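Local coordinates for protein aspartate aminotransferase (PDB 3K7Y) that probably catalyses the pyridoxal phosphate-dependent exchange of an amino group between L-aspartate and 2-oxoglutarate, giving oxaloacetate and L-glutamate, as a homodimer, at residues 280-283 against 284-288. Residues are numbered along the deposited sequence; the frame is centred on the assembly and turned at random.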
loop_
_atom_site.group_PDB
_atom_site.type_symbol
_atom_site.label_atom_id
_atom_site.label_comp_id
_atom_site.label_asym_id
_atom_site.label_seq_id
_atom_site.Cartn_x
_atom_site.Cartn_y
_atom_site.Cartn_z
ATOM N N PHE A 280 -11.233 5.853 -7.391
ATOM C CA PHE A 280 -10.563 6.930 -8.060
ATOM C C PHE A 280 -9.336 7.366 -7.267
ATOM O O PHE A 280 -8.204 7.193 -7.727
ATOM C CB PHE A 280 -11.523 8.090 -8.234
ATOM C CG PHE A 280 -10.959 9.194 -9.038
ATOM C CD1 PHE A 280 -10.329 10.272 -8.413
ATOM C CD2 PHE A 280 -11.027 9.155 -10.431
ATOM C CE1 PHE A 280 -9.793 11.311 -9.166
ATOM C CE2 PHE A 280 -10.493 10.180 -11.191
ATOM C CZ PHE A 280 -9.867 11.262 -10.559
ATOM N N ILE A 281 -9.556 7.920 -6.079
ATOM C CA ILE A 281 -8.451 8.300 -5.198
ATOM C C ILE A 281 -7.344 7.235 -5.088
ATOM O O ILE A 281 -6.166 7.556 -5.266
ATOM C CB ILE A 281 -8.952 8.728 -3.814
ATOM C CG1 ILE A 281 -9.523 10.145 -3.905
ATOM C CG2 ILE A 281 -7.832 8.694 -2.802
ATOM C CD1 ILE A 281 -10.437 10.534 -2.749
ATOM N N VAL A 282 -7.718 5.980 -4.836
ATOM C CA VAL A 282 -6.737 4.903 -4.690
ATOM C C VAL A 282 -5.830 4.730 -5.921
ATOM O O VAL A 282 -4.674 4.322 -5.776
ATOM C CB VAL A 282 -7.413 3.554 -4.360
ATOM C CG1 VAL A 282 -6.368 2.418 -4.292
ATOM C CG2 VAL A 282 -8.197 3.651 -3.068
ATOM N N ARG A 283 -6.360 5.053 -7.109
ATOM C CA ARG A 283 -5.675 4.843 -8.390
ATOM C C ARG A 283 -4.561 5.834 -8.723
ATOM O O ARG A 283 -3.774 5.586 -9.644
ATOM C CB ARG A 283 -6.669 4.840 -9.537
ATOM C CG ARG A 283 -7.333 3.510 -9.787
ATOM C CD ARG A 283 -7.616 3.336 -11.278
ATOM N NE ARG A 283 -6.388 3.060 -12.053
ATOM C CZ ARG A 283 -6.221 2.012 -12.869
ATOM N NH1 ARG A 283 -7.210 1.135 -13.047
ATOM N NH2 ARG A 283 -5.076 1.853 -13.537
ATOM N N LYS A 284 -4.496 6.956 -8.006
ATOM C CA LYS A 284 -3.336 7.849 -8.114
ATOM C C LYS A 284 -2.304 7.503 -7.044
ATOM O O LYS A 284 -1.419 8.316 -6.767
ATOM C CB LYS A 284 -3.720 9.319 -7.957
ATOM C CG LYS A 284 -5.197 9.597 -8.113
ATOM C CD LYS A 284 -5.537 11.065 -7.904
ATOM C CE LYS A 284 -6.850 11.399 -8.620
ATOM N NZ LYS A 284 -7.254 12.846 -8.598
ATOM N N PHE A 285 -2.418 6.314 -6.444
ATOM C CA PHE A 285 -1.450 5.841 -5.459
ATOM C C PHE A 285 -0.959 4.407 -5.740
ATOM O O PHE A 285 0.138 4.221 -6.291
ATOM C CB PHE A 285 -1.994 6.020 -4.026
ATOM C CG PHE A 285 -2.125 7.461 -3.611
ATOM C CD1 PHE A 285 -0.992 8.222 -3.305
ATOM C CD2 PHE A 285 -3.365 8.080 -3.570
ATOM C CE1 PHE A 285 -1.100 9.583 -2.961
ATOM C CE2 PHE A 285 -3.481 9.432 -3.224
ATOM C CZ PHE A 285 -2.340 10.180 -2.919
ATOM N N TYR A 286 -1.757 3.398 -5.378
ATOM C CA TYR A 286 -1.364 1.999 -5.568
ATOM C C TYR A 286 -2.372 1.124 -6.307
ATOM O O TYR A 286 -2.218 -0.090 -6.320
ATOM C CB TYR A 286 -1.028 1.352 -4.230
ATOM C CG TYR A 286 -2.151 1.424 -3.215
ATOM C CD1 TYR A 286 -3.027 0.346 -3.017
ATOM C CD2 TYR A 286 -2.340 2.580 -2.441
ATOM C CE1 TYR A 286 -4.060 0.431 -2.081
ATOM C CE2 TYR A 286 -3.361 2.668 -1.510
ATOM C CZ TYR A 286 -4.215 1.596 -1.334
ATOM O OH TYR A 286 -5.223 1.696 -0.405
ATOM N N SER A 287 -3.403 1.725 -6.897
ATOM C CA SER A 287 -4.434 1.009 -7.667
ATOM C C SER A 287 -5.269 -0.088 -6.943
ATOM O O SER A 287 -6.493 -0.079 -7.068
ATOM C CB SER A 287 -3.855 0.493 -8.972
ATOM O OG SER A 287 -3.135 -0.704 -8.745
ATOM N N SER A 288 -4.655 -1.017 -6.203
ATOM C CA SER A 288 -5.453 -2.000 -5.429
ATOM C C SER A 288 -4.764 -2.629 -4.203
ATOM O O SER A 288 -3.537 -2.606 -4.100
ATOM C CB SER A 288 -6.049 -3.094 -6.341
ATOM O OG SER A 288 -5.088 -3.687 -7.197
#
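Val-282 lays its CG1 methyl over one face of the Tyr-286 ring, a CH-pi contact 3.9 Å from CG1 to the ring centroid and 18° off the normal. Two torsions bring them together: CG1 stands anti to the backbone N of Val-282 (chi1 177°), while chi1 of 56° sets the Tyr-286 ring between its own N and carbonyl carbon. The backbone O of Val-282 illustrates how one carbonyl near a helix end can gather the loop that follows. It accepts from Phe-285 N and Ser-287 N, each at 3.1 Å and from opposite faces of the carbonyl plane, with a weak third bond from Tyr-286 N. One residue earlier, Ile-281 O accepts from Lys-284 N at 3.3 Å, and the edge of the Phe-285 ring, through CD2, lies near that oxygen. Ser-287 OG donates to Tyr-286 O, which also accepts from Arg-257 of the second subunit; the Ser-287 side chain lies about 5 Å from a bound pyridoxal phosphate, so the turn borders a cofactor site. It leads helix 268-283 into the loop before helix 291-302 at the dimer interface: Ile-281 packs on helix 105-118, Phe-285 meets its counterpart in the second subunit, and Arg-283 NH2 hydrogen-bonds to Asn-134 OD1 in that subunit's helix 133-140.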